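Local structure of cellulase (Bacteroides salanitronis, 6WQY) at residues A59-F64 with V105-S110; V79-H84 with E95-R100; Q148-W153 with N200-D205. The protein probably hydrolyses internal beta-1,4-glucosidic bonds of cellulose as a broad-specificity GH5_4 endoglucanase, this chain carrying its family 5 catalytic domain. All coordinates share one frame; numbering follows the deposited sequence. Where two conformers were deposited one is given.

Contact 1. Residues A59-F64 with V105-S110; sequences ATQALF and VGYAES
The Y107 ring overlaps the backbone at the start of helix 61-70, one face laid against the peptide that joins T60 to Q61. Q61 N stands 3.5 Å above the plane of the Y107 ring, over its centre, and T60 C lies toward the rim, 3.6 Å from Y107 CD2. Farther out, Y107 CE2 meets A59 O at 3.5 Å. The phenol OH pairs with R100 NH1, two turns earlier on the tyrosine's own helix, and the same guanidinium reaches A59 O through NH2, so one arginine grips both the ring's tip and the carbonyl beside it. Q61 and Y107 run antiparallel alongside each other, each reaching toward the other's helix. Q61 CG is anti to the backbone N (chi1 -175°) and the chain bends at chi2, which carries the amide across. There Q61 NE2 gives a nearly straight bond to Y107 O (3.0 Å, 162° at the hydrogen); D65 OD1 is a second partner for this nitrogen. The amide oxygen rests on the tyrosine backbone, with Q61 OE1 to Y107 CA at 3.3 Å. These are successive outer helices of a (beta/alpha)8 TIM barrel, following strands 34-37 and 74-77, and F64 fills the seam on the side nearer the barrel, also touching L113. Y107 CB comes over one face of the F64 ring, 3.5 Å from F64 CD1, while F64 CD2 packs on A108 CB at 3.8 Å. The two rings sit obliquely, their planes 48° apart. T60 is the N-cap of helix 61-70: its OG1 accepts from L63 N at 3.2 Å and is also bonded to A363 O.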
loop_
_atom_site.group_PDB
_atom_site.type_symbol
_atom_site.label_atom_id
_atom_site.label_comp_id
_atom_site.label_asym_id
_atom_site.label_seq_id
_atom_site.Cartn_x
_atom_site.Cartn_y
_atom_site.Cartn_z
ATOM N N ALA A 59 5.804 -12.238 -12.514
ATOM C CA ALA A 59 5.819 -12.800 -11.166
ATOM C C ALA A 59 5.376 -14.256 -11.187
ATOM O O ALA A 59 4.587 -14.673 -12.042
ATOM C CB ALA A 59 4.914 -11.985 -10.244
ATOM N N THR A 60 5.865 -15.028 -10.206
ATOM C CA THR A 60 5.679 -16.470 -10.172
ATOM C C THR A 60 5.362 -16.947 -8.758
ATOM O O THR A 60 5.604 -16.251 -7.771
ATOM C CB THR A 60 6.979 -17.169 -10.575
ATOM O OG1 THR A 60 7.988 -16.766 -9.624
ATOM C CG2 THR A 60 7.396 -16.804 -11.987
ATOM N N GLN A 61 4.874 -18.189 -8.679
ATOM C CA GLN A 61 4.745 -18.846 -7.384
ATOM C C GLN A 61 6.078 -18.887 -6.653
ATOM O O GLN A 61 6.127 -18.747 -5.427
ATOM C CB GLN A 61 4.202 -20.264 -7.564
ATOM C CG GLN A 61 3.930 -20.977 -6.256
ATOM C CD GLN A 61 2.789 -20.334 -5.508
ATOM O OE1 GLN A 61 1.655 -20.326 -5.976
ATOM N NE2 GLN A 61 3.090 -19.728 -4.376
ATOM N N ALA A 62 7.174 -19.091 -7.385
ATOM C CA ALA A 62 8.482 -19.181 -6.751
ATOM C C ALA A 62 8.802 -17.924 -5.953
ATOM O O ALA A 62 9.407 -17.999 -4.878
ATOM C CB ALA A 62 9.569 -19.447 -7.790
ATOM N N LEU A 63 8.422 -16.752 -6.460
ATOM C CA LEU A 63 8.629 -15.519 -5.702
ATOM C C LEU A 63 7.871 -15.564 -4.383
ATOM O O LEU A 63 8.420 -15.251 -3.325
ATOM C CB LEU A 63 8.188 -14.300 -6.514
ATOM C CG LEU A 63 8.117 -13.003 -5.699
ATOM C CD1 LEU A 63 9.492 -12.546 -5.215
ATOM C CD2 LEU A 63 7.402 -11.926 -6.481
ATOM N N PHE A 64 6.589 -15.916 -4.430
ATOM C CA PHE A 64 5.769 -15.888 -3.222
ATOM C C PHE A 64 6.223 -16.929 -2.217
ATOM O O PHE A 64 6.210 -16.667 -1.009
ATOM C CB PHE A 64 4.293 -15.977 -3.603
ATOM C CG PHE A 64 3.770 -14.685 -4.162
ATOM C CD1 PHE A 64 4.005 -14.325 -5.475
ATOM C CD2 PHE A 64 3.076 -13.806 -3.350
ATOM C CE1 PHE A 64 3.551 -13.110 -5.963
ATOM C CE2 PHE A 64 2.605 -12.610 -3.828
ATOM C CZ PHE A 64 2.847 -12.255 -5.135
ATOM N N VAL A 105 -2.810 -13.278 -6.839
ATOM C CA VAL A 105 -3.482 -13.515 -5.559
ATOM C C VAL A 105 -3.331 -14.968 -5.137
ATOM O O VAL A 105 -3.075 -15.273 -3.966
ATOM C CB VAL A 105 -4.963 -13.102 -5.654
ATOM C CG1 VAL A 105 -5.744 -13.614 -4.458
ATOM C CG2 VAL A 105 -5.090 -11.595 -5.765
ATOM N N GLY A 106 -3.492 -15.889 -6.085
ATOM C CA GLY A 106 -3.368 -17.304 -5.781
ATOM C C GLY A 106 -1.980 -17.720 -5.370
ATOM O O GLY A 106 -1.826 -18.625 -4.542
ATOM N N TYR A 107 -0.948 -17.069 -5.915
ATOM C CA TYR A 107 0.406 -17.357 -5.459
ATOM C C TYR A 107 0.540 -17.009 -3.983
ATOM O O TYR A 107 1.135 -17.758 -3.205
ATOM C CB TYR A 107 1.438 -16.525 -6.223
ATOM C CG TYR A 107 1.537 -16.702 -7.714
ATOM C CD1 TYR A 107 1.160 -17.871 -8.359
ATOM C CD2 TYR A 107 2.023 -15.662 -8.490
ATOM C CE1 TYR A 107 1.271 -17.990 -9.746
ATOM C CE2 TYR A 107 2.143 -15.772 -9.849
ATOM C CZ TYR A 107 1.761 -16.923 -10.481
ATOM O OH TYR A 107 1.880 -16.998 -11.862
ATOM N N ALA A 108 0.012 -15.851 -3.587
ATOM C CA ALA A 108 0.072 -15.455 -2.185
ATOM C C ALA A 108 -0.704 -16.432 -1.318
ATOM O O ALA A 108 -0.220 -16.867 -0.266
ATOM C CB ALA A 108 -0.484 -14.042 -2.023
ATOM N N GLU A 109 -1.900 -16.810 -1.757
ATOM C CA GLU A 109 -2.725 -17.721 -0.992
ATOM C C GLU A 109 -1.999 -19.042 -0.779
ATOM O O GLU A 109 -1.939 -19.558 0.340
ATOM C CB GLU A 109 -4.038 -17.961 -1.728
ATOM C CG GLU A 109 -5.058 -18.705 -0.891
ATOM C CD GLU A 109 -6.368 -18.935 -1.613
ATOM O OE1 GLU A 109 -6.419 -18.729 -2.841
ATOM O OE2 GLU A 109 -7.346 -19.320 -0.947
ATOM N N SER A 110 -1.444 -19.601 -1.859
ATOM C CA SER A 110 -0.749 -20.882 -1.806
ATOM C C SER A 110 0.415 -20.838 -0.831
ATOM O O SER A 110 0.688 -21.816 -0.128
ATOM C CB SER A 110 -0.251 -21.232 -3.213
ATOM O OG SER A 110 0.581 -22.382 -3.181
#

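Contact 2. Residues V79-H84 with E95-R100; sequences VTWLGH and ETYLNR. With MG (magnesium ion), chain D.
After strand 74-77 the chain folds through a type II turn from W81 to H84, closed by H84 N to W81 O at 3.0 Å, and both ends of the turn bear on Y97 of helix 95-110. Y97 reaches into the loop because its CG is anti to the backbone N (chi1 -169°). The H84 imidazole covers one face of the phenol in an offset stack, planes 23° apart, with H84 CD2 3.4 Å from Y97 CG; Y97 CB in turn lies over the imidazole. Toward W81 the phenol presents its edge, an offset edge-to-face pair at 88° in which W81 CE3 is 3.8 Å from Y97 CD2. L98 CD1 touches the indole rim at W81 CH2, and V79 CG1 packs beside the end of the phenol. Y97 OH lies 2.7 Å from T80 O, at best a weak hydrogen bond whose proton is not settled. Elsewhere on the first helical turn, E95 OE1 in the conformer given binds magnesium at 2.0 Å and five waters complete six ligands. Aromatic packing therefore carries the contact, while one carboxylate oxygen and a largely intact hydration shell suggest a peripheral ion.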
loop_
_atom_site.group_PDB
_atom_site.type_symbol
_atom_site.label_atom_id
_atom_site.label_comp_id
_atom_site.label_asym_id
_atom_site.label_seq_id
_atom_site.Cartn_x
_atom_site.Cartn_y
_atom_site.Cartn_z
ATOM N N VAL A 79 -2.229 -2.924 -8.595
ATOM C CA VAL A 79 -2.737 -3.299 -9.914
ATOM C C VAL A 79 -3.188 -2.033 -10.635
ATOM O O VAL A 79 -4.095 -1.338 -10.164
ATOM C CB VAL A 79 -3.912 -4.289 -9.853
ATOM C CG1 VAL A 79 -4.343 -4.645 -11.280
ATOM C CG2 VAL A 79 -3.547 -5.537 -9.077
ATOM N N THR A 80 -2.571 -1.762 -11.781
ATOM C CA THR A 80 -3.037 -0.741 -12.707
ATOM C C THR A 80 -3.938 -1.408 -13.735
ATOM O O THR A 80 -3.592 -2.462 -14.280
ATOM C CB THR A 80 -1.841 -0.069 -13.369
ATOM O OG1 THR A 80 -1.141 0.657 -12.355
ATOM C CG2 THR A 80 -2.254 0.878 -14.486
ATOM N N TRP A 81 -5.102 -0.796 -14.004
ATOM C CA TRP A 81 -6.126 -1.398 -14.840
ATOM C C TRP A 81 -6.270 -0.660 -16.165
ATOM O O TRP A 81 -7.138 -1.014 -16.981
ATOM C CB TRP A 81 -7.471 -1.440 -14.101
ATOM C CG TRP A 81 -7.421 -2.162 -12.777
ATOM C CD1 TRP A 81 -7.035 -1.638 -11.587
ATOM C CD2 TRP A 81 -7.763 -3.532 -12.509
ATOM N NE1 TRP A 81 -7.122 -2.577 -10.587
ATOM C CE2 TRP A 81 -7.567 -3.746 -11.129
ATOM C CE3 TRP A 81 -8.213 -4.596 -13.293
ATOM C CZ2 TRP A 81 -7.801 -4.977 -10.526
ATOM C CZ3 TRP A 81 -8.439 -5.816 -12.684
ATOM C CH2 TRP A 81 -8.243 -5.992 -11.317
ATOM N N LEU A 82 -5.455 0.370 -16.381
ATOM C CA LEU A 82 -5.499 1.171 -17.590
ATOM C C LEU A 82 -5.396 0.287 -18.823
ATOM O O LEU A 82 -4.584 -0.636 -18.895
ATOM C CB LEU A 82 -4.338 2.173 -17.573
ATOM C CG LEU A 82 -4.417 3.258 -16.498
ATOM C CD1 LEU A 82 -3.103 4.039 -16.459
ATOM C CD2 LEU A 82 -5.584 4.172 -16.736
ATOM N N GLY A 83 -6.237 0.578 -19.806
ATOM C CA GLY A 83 -6.258 -0.170 -21.038
ATOM C C GLY A 83 -6.959 -1.502 -20.969
ATOM O O GLY A 83 -7.027 -2.199 -21.990
ATOM N N HIS A 84 -7.512 -1.874 -19.823
ATOM C CA HIS A 84 -8.202 -3.143 -19.639
ATOM C C HIS A 84 -9.625 -2.966 -19.128
ATOM O O HIS A 84 -10.216 -3.927 -18.607
ATOM C CB HIS A 84 -7.416 -4.048 -18.697
ATOM C CG HIS A 84 -6.149 -4.543 -19.288
ATOM N ND1 HIS A 84 -6.094 -5.135 -20.533
ATOM C CD2 HIS A 84 -4.894 -4.591 -18.798
ATOM C CE1 HIS A 84 -4.853 -5.509 -20.789
ATOM N NE2 HIS A 84 -4.106 -5.193 -19.753
ATOM N N GLU A 95 -11.242 -10.037 -19.228
ATOM C CA GLU A 95 -11.283 -11.201 -18.344
ATOM C C GLU A 95 -9.898 -11.805 -18.141
ATOM O O GLU A 95 -9.585 -12.302 -17.049
ATOM C CB GLU A 95 -12.264 -12.250 -18.863
ATOM C CG GLU A 95 -12.765 -13.153 -17.755
ATOM C CD GLU A 95 -13.597 -12.392 -16.743
ATOM O OE1 GLU A 95 -14.509 -11.647 -17.159
ATOM O OE2 GLU A 95 -13.321 -12.523 -15.529
ATOM N N THR A 96 -9.067 -11.815 -19.183
ATOM C CA THR A 96 -7.728 -12.376 -19.050
ATOM C C THR A 96 -6.881 -11.564 -18.078
ATOM O O THR A 96 -6.107 -12.136 -17.303
ATOM C CB THR A 96 -7.057 -12.480 -20.409
ATOM O OG1 THR A 96 -7.744 -13.485 -21.174
ATOM C CG2 THR A 96 -5.597 -12.868 -20.294
ATOM N N TYR A 97 -7.003 -10.236 -18.092
ATOM C CA TYR A 97 -6.243 -9.451 -17.120
ATOM C C TYR A 97 -6.717 -9.740 -15.702
ATOM O O TYR A 97 -5.906 -9.883 -14.779
ATOM C CB TYR A 97 -6.332 -7.969 -17.448
ATOM C CG TYR A 97 -5.358 -7.155 -16.627
ATOM C CD1 TYR A 97 -3.987 -7.355 -16.751
ATOM C CD2 TYR A 97 -5.792 -6.205 -15.714
ATOM C CE1 TYR A 97 -3.079 -6.629 -16.005
ATOM C CE2 TYR A 97 -4.885 -5.465 -14.968
ATOM C CZ TYR A 97 -3.535 -5.676 -15.119
ATOM O OH TYR A 97 -2.585 -4.972 -14.410
ATOM N N LEU A 98 -8.031 -9.808 -15.501
ATOM C CA LEU A 98 -8.556 -10.170 -14.190
ATOM C C LEU A 98 -8.070 -11.549 -13.768
ATOM O O LEU A 98 -7.744 -11.770 -12.593
ATOM C CB LEU A 98 -10.077 -10.071 -14.228
ATOM C CG LEU A 98 -10.849 -10.232 -12.930
ATOM C CD1 LEU A 98 -10.350 -9.286 -11.851
ATOM C CD2 LEU A 98 -12.328 -10.005 -13.187
ATOM N N ASN A 99 -7.991 -12.489 -14.715
ATOM C CA ASN A 99 -7.428 -13.792 -14.404
ATOM C C ASN A 99 -5.982 -13.675 -13.941
ATOM O O ASN A 99 -5.564 -14.386 -13.017
ATOM C CB ASN A 99 -7.520 -14.704 -15.622
ATOM C CG ASN A 99 -7.007 -16.089 -15.319
ATOM O OD1 ASN A 99 -7.739 -16.934 -14.798
ATOM N ND2 ASN A 99 -5.749 -16.339 -15.635
ATOM N N ARG A 100 -5.184 -12.818 -14.584
ATOM C CA ARG A 100 -3.796 -12.653 -14.158
ATOM C C ARG A 100 -3.723 -12.135 -12.722
ATOM O O ARG A 100 -2.900 -12.596 -11.921
ATOM C CB ARG A 100 -3.043 -11.715 -15.100
ATOM C CG ARG A 100 -1.614 -11.417 -14.672
ATOM C CD ARG A 100 -0.780 -12.685 -14.550
ATOM N NE ARG A 100 0.584 -12.405 -14.123
ATOM C CZ ARG A 100 1.381 -13.297 -13.556
ATOM N NH1 ARG A 100 0.963 -14.532 -13.321
ATOM N NH2 ARG A 100 2.602 -12.928 -13.192
HETATM MG MG MG D . -16.069 -10.618 -16.346
HETATM O O HOH W 1 -17.249 -12.197 -16.555
HETATM O O HOH W 2 -15.392 -11.286 -14.610
HETATM O O HOH W 3 -16.711 -9.989 -18.137
HETATM O O HOH W 4 -14.923 -8.739 -16.091
HETATM O O HOH W 5 -17.533 -9.508 -15.371
#

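Contact 3. Residues Q148-W153 with N200-D205; sequences QLAAMW and NQVFVD
F203 of helix 191-209 turns its ring edge onto W153 of helix 139-159. Nearest its backbone, F203 CB lies 4.4 Å from L149 CD2 in the L149 conformer given. From there CG leaves anti to the backbone N, with chi1 at 155°, which swings the ring across toward the indole. F203 CD1 comes over the five-membered part of W153, 3.5 Å from W153 NE1. The next atom out, F203 CE1, hangs above the middle of the whole indole and is 3.6 Å from W153 CE2. This is an edge-to-face pair, the phenyl edge directed at the indole face, with centroids of the phenyl and the five-membered ring 4.6 Å apart and planes at 68°. The F203 side chain also touches L219 and V221 of strand 219-222. On the indole, NE1 is bonded to A171 O, which satisfies the buried N-H in the loop after strand 167-170 and probably helps fix the rotation of W153 while its face takes the phenyl edge. The W153 ring also meets that of F169.

Farther from the barrel the packing is aliphatic and looser. V202 CG1 lies 3.9 Å from A150 CB and also faces L149, and the small A150 lets the backbones come close, its CA being 6.0 Å from F203 CA. The axes of segments 148-153 and 200-205 come within 8.8 Å and cross at -29°, running the same general way. Two neighbouring helices in this orientation, following strands 114-118 and 167-170 and sealed by aromatics against the sheet, are the ordinary outer layer of a TIM barrel, here the family 5 cellulase domain.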
loop_
_atom_site.group_PDB
_atom_site.type_symbol
_atom_site.label_atom_id
_atom_site.label_comp_id
_atom_site.label_asym_id
_atom_site.label_seq_id
_atom_site.Cartn_x
_atom_site.Cartn_y
_atom_site.Cartn_z
ATOM N N GLN A 148 -17.600 4.295 -12.490
ATOM C CA GLN A 148 -16.517 3.397 -12.883
ATOM C C GLN A 148 -15.928 2.678 -11.669
ATOM O O GLN A 148 -15.666 1.467 -11.719
ATOM C CB GLN A 148 -15.449 4.171 -13.656
ATOM C CG GLN A 148 -14.319 3.275 -14.114
ATOM C CD GLN A 148 -13.485 3.844 -15.232
ATOM O OE1 GLN A 148 -13.773 4.905 -15.772
ATOM N NE2 GLN A 148 -12.448 3.114 -15.610
ATOM N N LEU A 149 -15.721 3.411 -10.571
ATOM C CA LEU A 149 -15.200 2.806 -9.350
ATOM C C LEU A 149 -16.122 1.695 -8.854
ATOM O O LEU A 149 -15.661 0.609 -8.479
ATOM C CB LEU A 149 -15.036 3.900 -8.296
ATOM C CG LEU A 149 -14.308 3.552 -7.007
ATOM C CD1 LEU A 149 -12.837 3.284 -7.253
ATOM C CD2 LEU A 149 -14.490 4.698 -6.026
ATOM N N ALA A 150 -17.429 1.946 -8.844
ATOM C CA ALA A 150 -18.374 0.951 -8.360
ATOM C C ALA A 150 -18.429 -0.243 -9.305
ATOM O O ALA A 150 -18.478 -1.398 -8.857
ATOM C CB ALA A 150 -19.760 1.584 -8.208
ATOM N N ALA A 151 -18.429 0.001 -10.616
ATOM C CA ALA A 151 -18.530 -1.100 -11.571
ATOM C C ALA A 151 -17.274 -1.965 -11.533
ATOM O O ALA A 151 -17.360 -3.198 -11.570
ATOM C CB ALA A 151 -18.765 -0.566 -12.980
ATOM N N MET A 152 -16.099 -1.346 -11.471
ATOM C CA MET A 152 -14.863 -2.112 -11.390
ATOM C C MET A 152 -14.808 -2.920 -10.108
ATOM O O MET A 152 -14.508 -4.116 -10.133
ATOM C CB MET A 152 -13.654 -1.185 -11.505
ATOM C CG MET A 152 -13.446 -0.613 -12.904
ATOM S SD MET A 152 -12.090 0.563 -12.976
ATOM C CE MET A 152 -10.679 -0.485 -12.632
ATOM N N TRP A 153 -15.086 -2.284 -8.969
ATOM C CA TRP A 153 -15.004 -2.992 -7.699
ATOM C C TRP A 153 -16.067 -4.074 -7.590
ATOM O O TRP A 153 -15.814 -5.100 -6.951
ATOM C CB TRP A 153 -15.017 -2.024 -6.515
ATOM C CG TRP A 153 -13.641 -1.518 -6.220
ATOM C CD1 TRP A 153 -13.170 -0.236 -6.328
ATOM C CD2 TRP A 153 -12.529 -2.315 -5.792
ATOM N NE1 TRP A 153 -11.827 -0.196 -5.982
ATOM C CE2 TRP A 153 -11.420 -1.459 -5.640
ATOM C CE3 TRP A 153 -12.370 -3.670 -5.497
ATOM C CZ2 TRP A 153 -10.178 -1.915 -5.243
ATOM C CZ3 TRP A 153 -11.129 -4.121 -5.089
ATOM C CH2 TRP A 153 -10.047 -3.248 -4.979
ATOM N N ASN A 200 -14.340 6.698 -1.315
ATOM C CA ASN A 200 -14.113 5.553 -0.447
ATOM C C ASN A 200 -15.435 4.930 -0.018
ATOM O O ASN A 200 -15.542 3.698 0.086
ATOM C CB ASN A 200 -13.274 5.949 0.762
ATOM C CG ASN A 200 -11.796 6.080 0.433
ATOM O OD1 ASN A 200 -11.296 5.461 -0.513
ATOM N ND2 ASN A 200 -11.085 6.867 1.236
ATOM N N GLN A 201 -16.446 5.761 0.240
ATOM C CA GLN A 201 -17.762 5.231 0.596
ATOM C C GLN A 201 -18.373 4.440 -0.557
ATOM O O GLN A 201 -18.986 3.385 -0.343
ATOM C CB GLN A 201 -18.699 6.366 1.009
ATOM C CG GLN A 201 -20.038 5.877 1.549
ATOM C CD GLN A 201 -19.877 5.218 2.897
ATOM O OE1 GLN A 201 -19.603 5.887 3.891
ATOM N NE2 GLN A 201 -20.008 3.899 2.944
ATOM N N VAL A 202 -18.234 4.940 -1.787
ATOM C CA VAL A 202 -18.727 4.219 -2.962
ATOM C C VAL A 202 -18.079 2.846 -3.070
ATOM O O VAL A 202 -18.752 1.848 -3.359
ATOM C CB VAL A 202 -18.502 5.066 -4.231
ATOM C CG1 VAL A 202 -18.687 4.227 -5.488
ATOM C CG2 VAL A 202 -19.432 6.276 -4.243
ATOM N N PHE A 203 -16.762 2.786 -2.868
ATOM C CA PHE A 203 -16.033 1.519 -2.874
ATOM C C PHE A 203 -16.559 0.569 -1.814
ATOM O O PHE A 203 -16.877 -0.589 -2.117
ATOM C CB PHE A 203 -14.539 1.818 -2.663
ATOM C CG PHE A 203 -13.738 0.696 -2.059
ATOM C CD1 PHE A 203 -13.335 -0.402 -2.811
ATOM C CD2 PHE A 203 -13.349 0.762 -0.739
ATOM C CE1 PHE A 203 -12.567 -1.409 -2.240
ATOM C CE2 PHE A 203 -12.584 -0.246 -0.172
ATOM C CZ PHE A 203 -12.183 -1.322 -0.936
ATOM N N VAL A 204 -16.659 1.030 -0.565
ATOM C CA VAL A 204 -17.144 0.143 0.492
ATOM C C VAL A 204 -18.527 -0.385 0.138
ATOM O O VAL A 204 -18.793 -1.594 0.203
ATOM C CB VAL A 204 -17.144 0.864 1.852
ATOM C CG1 VAL A 204 -17.821 0.007 2.920
ATOM C CG2 VAL A 204 -15.737 1.227 2.289
ATOM N N ASP A 205 -19.431 0.511 -0.261
ATOM C CA ASP A 205 -20.796 0.093 -0.557
ATOM C C ASP A 205 -20.823 -0.939 -1.676
ATOM O O ASP A 205 -21.585 -1.912 -1.621
ATOM C CB ASP A 205 -21.649 1.304 -0.943
ATOM C CG ASP A 205 -21.891 2.266 0.216
ATOM O OD1 ASP A 205 -21.563 1.942 1.365
ATOM O OD2 ASP A 205 -22.449 3.363 -0.045
#

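Overall arrangement
From the N terminus, contact 1 opens at A59-F64, where the helix after the first barrel strand begins, and closes at V105-S110, the end of the helix after the second. Contact 2 falls wholly within that span: it closes a short loop between V79-H84 and E95-R100, at the start of helix 95-110. The two centres are 17 Å apart, and R100 physically links them. Contact 3 follows in series, with strand 167-170 in the intervening chain. Contact 1 thus joins helices 61-70 and 95-110, contact 3 joins 139-159 and 191-209, and W81 of the loop in contact 2 bridges toward helix 139-159, its CB 3.7 Å from M152 CE.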